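Local atomic coordinates of ornithine cyclodeaminase (Methanococcus maripaludis S2, PDB entry 3C2Q), a protein that catalyses the NAD(+)-dependent cyclisation of ornithine to proline with release of ammonia. Residues S20-P23 and D24-S28; E125-E128 and E129-T133; Y232-K236 and N237-Y241; G328-L331 and V332-K336. One frame throughout, in Å; residues are numbered along the deposited sequence.

Contact 1: residues S20-P23 and D24-S28. With IMD (imidazole), chain G.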
# COMPACT_ATOMS: atom_id res chain seq x y z
N SER B 20 23.90 27.09 -18.40
CA SER B 20 23.42 25.76 -17.98
C SER B 20 24.44 24.64 -18.16
O SER B 20 24.07 23.46 -18.14
CB SER B 20 22.12 25.39 -18.69
OG SER B 20 21.21 26.47 -18.67
N VAL B 21 25.71 24.98 -18.32
CA VAL B 21 26.74 23.95 -18.33
C VAL B 21 27.80 24.29 -17.28
O VAL B 21 28.33 25.40 -17.24
CB VAL B 21 27.34 23.72 -19.78
CG1 VAL B 21 28.39 22.61 -19.76
CG2 VAL B 21 26.23 23.40 -20.78
N LEU B 22 28.09 23.33 -16.41
CA LEU B 22 28.90 23.54 -15.25
C LEU B 22 30.27 22.93 -15.41
O LEU B 22 30.39 21.92 -16.08
CB LEU B 22 28.19 22.90 -14.05
CG LEU B 22 26.72 23.24 -13.92
CD1 LEU B 22 26.11 22.42 -12.79
CD2 LEU B 22 26.56 24.72 -13.64
N PRO B 23 31.31 23.55 -14.81
CA PRO B 23 32.65 22.98 -14.84
C PRO B 23 32.71 21.66 -14.10
O PRO B 23 31.97 21.47 -13.12
CB PRO B 23 33.51 24.00 -14.07
CG PRO B 23 32.65 25.14 -13.76
CD PRO B 23 31.23 24.84 -14.12
N ASP B 24 33.62 20.78 -14.53
CA ASP B 24 33.80 19.51 -13.86
C ASP B 24 34.10 19.69 -12.38
O ASP B 24 34.75 20.67 -11.98
CB ASP B 24 34.92 18.67 -14.48
CG ASP B 24 35.09 17.35 -13.76
OD1 ASP B 24 34.07 16.65 -13.53
OD2 ASP B 24 36.24 17.03 -13.37
N GLY B 25 33.60 18.75 -11.57
CA GLY B 25 33.81 18.77 -10.14
C GLY B 25 32.89 19.72 -9.41
O GLY B 25 32.99 19.85 -8.20
N PHE B 26 31.96 20.37 -10.11
CA PHE B 26 30.99 21.24 -9.43
C PHE B 26 30.29 20.56 -8.25
O PHE B 26 29.98 19.36 -8.31
CB PHE B 26 29.96 21.80 -10.41
CG PHE B 26 28.92 20.79 -10.87
CD1 PHE B 26 27.74 20.62 -10.16
CD2 PHE B 26 29.12 20.06 -12.03
CE1 PHE B 26 26.78 19.71 -10.59
CE2 PHE B 26 28.17 19.15 -12.49
CZ PHE B 26 26.99 18.98 -11.76
N TYR B 27 30.08 21.33 -7.19
CA TYR B 27 29.39 20.88 -5.99
C TYR B 27 27.88 20.89 -6.27
O TYR B 27 27.31 21.87 -6.82
CB TYR B 27 29.74 21.79 -4.81
CG TYR B 27 29.02 21.45 -3.49
CD1 TYR B 27 29.44 20.38 -2.71
CD2 TYR B 27 27.94 22.20 -3.05
CE1 TYR B 27 28.80 20.06 -1.51
CE2 TYR B 27 27.29 21.90 -1.85
CZ TYR B 27 27.72 20.84 -1.10
OH TYR B 27 27.08 20.59 0.08
N SER B 28 27.25 19.76 -5.92
CA SER B 28 25.79 19.62 -6.06
C SER B 28 25.21 19.65 -4.65
O SER B 28 25.63 18.88 -3.80
CB SER B 28 25.46 18.30 -6.77
OG SER B 28 24.07 18.20 -7.03
N1 IMD G . 27.92 18.18 1.11
C2 IMD G . 27.28 17.21 0.39
N3 IMD G . 27.70 16.00 0.84
C4 IMD G . 28.65 16.20 1.79
C5 IMD G . 28.79 17.57 1.95

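Contact 2: residues E125-E128 and E129-T133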
# COMPACT_ATOMS: atom_id res chain seq x y z
N GLU B 125 0.99 28.07 17.47
CA GLU B 125 2.18 28.85 17.79
C GLU B 125 2.69 29.61 16.57
O GLU B 125 3.02 30.80 16.66
CB GLU B 125 3.29 27.93 18.30
CG GLU B 125 3.02 27.33 19.65
CD GLU B 125 4.07 26.28 20.04
OE1 GLU B 125 4.76 25.71 19.14
OE2 GLU B 125 4.19 25.99 21.25
N ILE B 126 2.76 28.93 15.43
CA ILE B 126 3.23 29.55 14.20
C ILE B 126 2.30 30.67 13.72
O ILE B 126 2.78 31.74 13.29
CB ILE B 126 3.52 28.47 13.08
CG1 ILE B 126 4.79 27.68 13.42
CG2 ILE B 126 3.59 29.12 11.69
CD1 ILE B 126 4.94 26.32 12.68
N ARG B 127 0.99 30.47 13.80
CA ARG B 127 0.05 31.53 13.41
C ARG B 127 0.22 32.78 14.29
O ARG B 127 0.17 33.89 13.77
CB ARG B 127 -1.40 31.09 13.46
CG ARG B 127 -2.31 32.11 12.80
CD ARG B 127 -3.77 31.92 13.08
NE ARG B 127 -4.05 31.64 14.49
CZ ARG B 127 -5.28 31.53 15.00
NH1 ARG B 127 -6.33 31.70 14.23
NH2 ARG B 127 -5.46 31.26 16.30
N GLU B 128 0.36 32.57 15.60
CA GLU B 128 0.62 33.64 16.58
C GLU B 128 1.84 34.47 16.20
O GLU B 128 1.73 35.68 16.11
CB GLU B 128 0.83 33.06 17.99
CG GLU B 128 -0.45 32.55 18.67
CD GLU B 128 -1.49 33.64 18.92
OE1 GLU B 128 -1.10 34.82 19.13
OE2 GLU B 128 -2.71 33.33 18.92
N GLU B 129 2.97 33.81 15.96
CA GLU B 129 4.17 34.49 15.47
C GLU B 129 4.03 35.20 14.12
O GLU B 129 4.55 36.31 13.94
CB GLU B 129 5.37 33.54 15.46
CG GLU B 129 5.86 33.16 16.85
CD GLU B 129 6.14 34.40 17.76
OE1 GLU B 129 7.09 35.17 17.43
OE2 GLU B 129 5.42 34.58 18.79
N TYR B 130 3.31 34.60 13.18
CA TYR B 130 3.05 35.27 11.91
C TYR B 130 2.23 36.57 12.12
O TYR B 130 2.49 37.58 11.45
CB TYR B 130 2.32 34.36 10.92
CG TYR B 130 2.02 35.05 9.62
CD1 TYR B 130 3.04 35.28 8.70
CD2 TYR B 130 0.75 35.51 9.33
CE1 TYR B 130 2.78 35.92 7.51
CE2 TYR B 130 0.48 36.15 8.14
CZ TYR B 130 1.50 36.36 7.24
OH TYR B 130 1.25 37.00 6.05
N LYS B 131 1.23 36.52 12.99
CA LYS B 131 0.42 37.70 13.30
C LYS B 131 1.27 38.81 13.94
O LYS B 131 1.01 39.98 13.70
CB LYS B 131 -0.75 37.36 14.22
CG LYS B 131 -1.82 36.48 13.60
CD LYS B 131 -3.06 36.39 14.51
CE LYS B 131 -2.74 35.80 15.88
NZ LYS B 131 -3.99 35.54 16.64
N LYS B 132 2.27 38.42 14.73
CA LYS B 132 3.21 39.35 15.36
C LYS B 132 4.21 39.97 14.37
O LYS B 132 4.47 41.18 14.41
CB LYS B 132 4.01 38.63 16.45
CG LYS B 132 3.33 38.51 17.80
CD LYS B 132 4.38 38.30 18.90
CE LYS B 132 3.75 37.85 20.22
NZ LYS B 132 3.34 36.40 20.19
N THR B 133 4.76 39.13 13.49
CA THR B 133 5.91 39.52 12.66
C THR B 133 5.59 39.79 11.19
O THR B 133 6.32 40.51 10.52
CB THR B 133 7.00 38.44 12.71
OG1 THR B 133 6.55 37.28 11.99
CG2 THR B 133 7.32 38.07 14.16

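Contact 3: residues Y232-K236 and N237-Y241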
# COMPACT_ATOMS: atom_id res chain seq x y z
N TYR B 232 -12.26 30.27 -2.68
CA TYR B 232 -13.02 31.43 -2.15
C TYR B 232 -12.35 32.06 -0.92
O TYR B 232 -12.11 33.28 -0.89
CB TYR B 232 -14.46 31.02 -1.83
CG TYR B 232 -15.26 32.09 -1.10
CD1 TYR B 232 -15.97 33.08 -1.81
CD2 TYR B 232 -15.32 32.12 0.30
CE1 TYR B 232 -16.71 34.06 -1.13
CE2 TYR B 232 -16.07 33.10 0.99
CZ TYR B 232 -16.76 34.07 0.26
OH TYR B 232 -17.49 35.03 0.93
N GLN B 233 -12.03 31.27 0.08
CA GLN B 233 -11.37 31.81 1.24
C GLN B 233 -10.00 32.41 0.94
O GLN B 233 -9.59 33.35 1.63
CB GLN B 233 -11.27 30.81 2.38
CG GLN B 233 -12.64 30.44 2.97
CD GLN B 233 -13.34 31.59 3.70
OE1 GLN B 233 -12.72 32.59 4.08
NE2 GLN B 233 -14.65 31.43 3.90
N CYS B 234 -9.29 31.86 -0.04
CA CYS B 234 -8.00 32.44 -0.44
C CYS B 234 -8.22 33.85 -1.02
O CYS B 234 -7.48 34.78 -0.69
CB CYS B 234 -7.26 31.57 -1.46
SG CYS B 234 -6.55 30.06 -0.71
N ILE B 235 -9.20 33.97 -1.92
CA ILE B 235 -9.56 35.29 -2.47
C ILE B 235 -9.91 36.27 -1.35
O ILE B 235 -9.33 37.37 -1.27
CB ILE B 235 -10.71 35.18 -3.50
CG1 ILE B 235 -10.26 34.35 -4.73
CG2 ILE B 235 -11.24 36.60 -3.92
CD1 ILE B 235 -8.88 34.80 -5.37
N LYS B 236 -10.81 35.86 -0.46
CA LYS B 236 -11.32 36.78 0.58
C LYS B 236 -10.25 37.21 1.54
O LYS B 236 -10.31 38.32 2.07
CB LYS B 236 -12.45 36.15 1.39
CG LYS B 236 -13.65 35.72 0.56
CD LYS B 236 -14.22 36.84 -0.33
CE LYS B 236 -15.20 37.73 0.40
NZ LYS B 236 -16.05 38.49 -0.58
N ASN B 237 -9.28 36.33 1.78
CA ASN B 237 -8.30 36.59 2.81
C ASN B 237 -6.95 36.96 2.24
O ASN B 237 -5.98 37.08 2.97
CB ASN B 237 -8.22 35.40 3.78
CG ASN B 237 -9.47 35.25 4.60
OD1 ASN B 237 -9.67 36.01 5.55
ND2 ASN B 237 -10.33 34.31 4.23
N ASN B 238 -6.92 37.17 0.92
CA ASN B 238 -5.69 37.50 0.19
C ASN B 238 -4.56 36.50 0.46
O ASN B 238 -3.41 36.90 0.71
CB ASN B 238 -5.25 38.95 0.48
CG ASN B 238 -6.39 39.95 0.35
OD1 ASN B 238 -6.71 40.67 1.31
ND2 ASN B 238 -7.03 39.99 -0.82
N ILE B 239 -4.90 35.20 0.41
CA ILE B 239 -3.90 34.15 0.54
C ILE B 239 -3.46 33.74 -0.85
O ILE B 239 -4.29 33.35 -1.65
CB ILE B 239 -4.44 32.92 1.32
CG1 ILE B 239 -4.54 33.28 2.79
CG2 ILE B 239 -3.45 31.72 1.24
CD1 ILE B 239 -5.90 33.52 3.23
N PRO B 240 -2.17 33.86 -1.15
CA PRO B 240 -1.69 33.53 -2.48
C PRO B 240 -1.74 32.01 -2.72
O PRO B 240 -1.58 31.23 -1.77
CB PRO B 240 -0.23 33.98 -2.45
CG PRO B 240 0.15 33.90 -1.06
CD PRO B 240 -1.07 34.31 -0.27
N TYR B 241 -1.98 31.62 -3.95
CA TYR B 241 -1.92 30.21 -4.31
C TYR B 241 -1.17 30.07 -5.61
O TYR B 241 -1.04 31.05 -6.39
CB TYR B 241 -3.32 29.58 -4.40
CG TYR B 241 -4.31 30.34 -5.25
CD1 TYR B 241 -4.37 30.14 -6.62
CD2 TYR B 241 -5.22 31.23 -4.67
CE1 TYR B 241 -5.28 30.83 -7.42
CE2 TYR B 241 -6.15 31.92 -5.45
CZ TYR B 241 -6.15 31.73 -6.83
OH TYR B 241 -7.05 32.39 -7.61

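Contact 4: residues G328-L331 and V332-K336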
# COMPACT_ATOMS: atom_id res chain seq x y z
N GLY B 328 -9.01 13.10 4.88
CA GLY B 328 -10.31 13.72 5.12
C GLY B 328 -10.70 13.69 6.59
O GLY B 328 -11.15 14.69 7.12
N VAL B 329 -10.48 12.56 7.27
CA VAL B 329 -10.73 12.47 8.70
C VAL B 329 -9.70 13.28 9.49
O VAL B 329 -10.06 14.02 10.41
CB VAL B 329 -10.77 11.00 9.19
CG1 VAL B 329 -11.25 10.94 10.66
CG2 VAL B 329 -11.72 10.18 8.27
N PHE B 330 -8.43 13.14 9.14
CA PHE B 330 -7.38 13.94 9.71
C PHE B 330 -7.70 15.45 9.72
O PHE B 330 -7.57 16.09 10.76
CB PHE B 330 -6.05 13.67 8.95
CG PHE B 330 -4.92 14.59 9.34
CD1 PHE B 330 -4.10 14.29 10.43
CD2 PHE B 330 -4.68 15.75 8.63
CE1 PHE B 330 -3.04 15.16 10.79
CE2 PHE B 330 -3.63 16.64 9.00
CZ PHE B 330 -2.83 16.33 10.07
N LEU B 331 -8.11 16.01 8.57
CA LEU B 331 -8.43 17.45 8.49
C LEU B 331 -9.60 17.83 9.39
O LEU B 331 -9.57 18.90 10.01
CB LEU B 331 -8.68 17.93 7.04
CG LEU B 331 -7.40 17.97 6.16
CD1 LEU B 331 -7.77 18.15 4.70
CD2 LEU B 331 -6.42 19.05 6.62
N VAL B 332 -10.59 16.96 9.49
CA VAL B 332 -11.80 17.24 10.35
C VAL B 332 -11.39 17.28 11.82
O VAL B 332 -11.73 18.23 12.57
CB VAL B 332 -12.94 16.21 10.05
CG1 VAL B 332 -14.10 16.37 11.06
CG2 VAL B 332 -13.48 16.43 8.60
N LEU B 333 -10.60 16.29 12.23
CA LEU B 333 -10.08 16.24 13.59
C LEU B 333 -9.10 17.37 13.91
O LEU B 333 -9.13 17.94 15.03
CB LEU B 333 -9.44 14.87 13.87
CG LEU B 333 -10.39 13.68 13.91
CD1 LEU B 333 -9.61 12.36 14.07
CD2 LEU B 333 -11.46 13.87 15.03
N LEU B 334 -8.20 17.67 12.97
CA LEU B 334 -7.26 18.77 13.14
C LEU B 334 -7.99 20.10 13.40
O LEU B 334 -7.64 20.83 14.33
CB LEU B 334 -6.34 18.90 11.93
CG LEU B 334 -5.19 19.91 11.99
CD1 LEU B 334 -4.36 19.77 13.27
CD2 LEU B 334 -4.34 19.79 10.68
N LEU B 335 -8.97 20.42 12.57
CA LEU B 335 -9.76 21.63 12.76
C LEU B 335 -10.39 21.69 14.18
O LEU B 335 -10.32 22.73 14.86
CB LEU B 335 -10.84 21.74 11.68
CG LEU B 335 -11.75 22.99 11.82
CD1 LEU B 335 -10.94 24.28 11.71
CD2 LEU B 335 -12.89 22.95 10.82
N LYS B 336 -11.00 20.58 14.62
CA LYS B 336 -11.59 20.57 15.97
C LYS B 336 -10.54 20.91 17.03
O LYS B 336 -10.83 21.63 17.97
CB LYS B 336 -12.24 19.22 16.27
CG LYS B 336 -13.45 18.93 15.44
CD LYS B 336 -14.08 17.59 15.88
CE LYS B 336 -14.89 16.93 14.77
NZ LYS B 336 -16.09 17.73 14.39

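Contact 1: residues S20-P23 and D24-S28
Leu22 sets one of its methyls on the Phe26 ring: CD1 lies 3.5 Å from the ring centroid and 8° off the normal, a CH-pi contact over the middle of the face. CB of Leu22 reaches the same ring at its near side, 3.6 Å from Phe26 CD2. The Phe26 CG sits between the backbone N and the carbonyl carbon (chi1 73°), which folds the ring back over the turn toward Leu22. Pro23 O then lies at the edge of the ring, near its plane, 3.4 Å from CD2 of Phe26. That carbonyl also accepts the closing bond of the turn, from Phe26 N at 3.2 Å with an N-H...O angle of 142°. Gly25 occupies the third position of this turn, where a positive phi is needed. Outward, Tyr206 of the second subunit stacks on the Phe26 ring, and its hydroxyl bonds Phe26 O. Replacing the Phe26 ring by an alanine methyl is likely to leave Leu22 CD1 without the face it rests on and Tyr206 of the second subunit without its stacking partner. Next along, Tyr27 points its OH to a bound imidazole, whose N1 donates to it at 2.8 Å; the imidazole probably comes from the crystallisation liquor. Pro23 to Phe26 form a type II beta turn, here packed on strands 53-57 and 76-79 of the mixed sheet at a subunit interface.

Contact 2: residues E125-E128 and E129-T133
Glu129 O accepts two bonds from Thr133: one from the backbone N and one from the hydroxyl OG1, at 3.0 Å. The hydroxyl comes from above the carbonyl plane, 39° out of it and not on a lone pair. Just before this, Lys131 N donates to Arg127 O at 2.9 Å, and Glu129 N to Glu125 O in a nearly straight bond of 173°. These are the i to i+4 bonds of an alpha helix, the C-terminal end of helix 112-133 in the Rossmann-fold region, and they place side chains three and four residues apart on one surface. Glu128 and Lys131 lie side by side and point the same way; OE2 of Glu128 and NZ of Lys131 form a long, weak salt bridge of 3.4 Å. Glu128 is bent at chi2 (-63°), which brings its carboxylate round to the lysine. A glutamine in place of Glu128 would probably leave the Lys131 ammonium without its opposite charge, next to the Arg127 guanidinium. NZ of Lys131 stands over one face of that guanidinium, off toward its rim and 4.5 Å from Arg127 NE. The arginine's own anchors lie farther out: NH1 bonds Leu161 O and bridges to Glu342, and Tyr163 makes a cation-pi contact. A second, tighter salt bridge joins Lys132 NZ to Glu129 OE2 at 3.1 Å, on the syn side but tilted out of the carboxylate plane.

Contact 3: residues Y232-K236 and N237-Y241
Just after helix 230-237, Asn238 leaves helical geometry with a positive phi of 53°, and two backbone bonds run back into the last turn: Ile239 N to Cys234 O at 2.8 Å, and Asn238 N to Ile235 O at 3.3 Å. The first donor lies in the carbonyl plane on a lone pair, whereas the second stands well above its carbonyl plane. One turn back, Gln233 O is gripped twice by Asn237, through its backbone N and through ND2; the ND2 bond is 2.9 Å long and uses a lone pair in the carbonyl plane. Asn237 CG, anti to its carbonyl carbon (chi1 -68°), carries the amide back along the helix to this oxygen. The same ND2 also approaches Gln233 OE1 in a weak bond, and the two side-chain amides lie nearly coplanar, 25° apart. Past the turn, the chain brings apolar groups back against the helix. Ile239 CG2 meets Cys234 SG at 4.0 Å, while Cys234 CB touches Tyr241 CD2 at 3.8 Å. Ile235 CD1 comes to the edge of the Tyr241 ring, near its plane, 3.8 Å from OH. That hydroxyl has its hydrogen-bond partner in Asp255. Val159 of helix 152-160 touches Gln233 and Ile239. This is a Schellman motif at a helix C terminus, here joining helix 230-237 to strand 241-244, an outer strand of the parallel Rossmann sheet.

Contact 4: residues G328-L331 and V332-K336
Both segments belong to one alpha helix, 327-342, and three sound i to i+4 bonds cross between them. Leu333 N to Val329 O is the straightest, 3.0 Å with an N-H...O angle of 174°, the donor nearly along the C=O axis; Leu334 N to Phe330 O is the shortest at 2.8 Å. At the start of the segment the bond from Val332 N to Gly328 O is longer and weak. The same oxygen is approached by a methyl: CG2 of Val332 lies 3.3 Å from Gly328 O. Two side-chain pairs run along the helix four residues apart. Phe330 and Leu334 lie side by side and point the same way, with CD2 of Leu334 3.6 Å from Phe330 CE2 and nearly as close to CZ, so one methyl meets the far end of the ring at a slant. Both residues hold CG opposite the backbone N (chi1 172° in Phe330), sending the two groups off the same flank. Val329 and Leu333 make the other pair, through CG1 and CD1 at 4.0 Å, on a different side of the helix. Nearby, Asp326 lies just before the helix and Val327 opens it; both are NAD(+)-binding positions by similarity, and Asp326 makes weak bonds to the N-H groups of Gly328 and Val329. Phe330 and Leu334 pack on Ile116, Ile119, Ala120 and Met123 of helix 112-133, Leu331 and Leu335 on helix 152-160, while Val329 meets Val329 of the third subunit. The helix, which follows strand 321-324, thus packs on two neighbouring helices and at a subunit interface.

In the fold
From the N terminus, contact 1 comes first, as a tight turn in the loop between strands 12-15 and 34-38, beside the mixed sheet. The other three lie in the Rossmann-fold region: contact 2 at the C-terminal end of helix 112-133, contact 3 where helix 230-237 gives way to the loop leading to strand 241-244, and contact 4 on helix 327-342 after strand 321-324. All four are local and in series; none nests in or crosses another. Contact 1 is remote, its centre about 46 Å from that of contact 4. Contacts 2 and 3 approach to about 7 Å at nearest atoms. Helix 112-133 links contacts 2 and 4, since its earlier turns pack on Phe330 and Leu334.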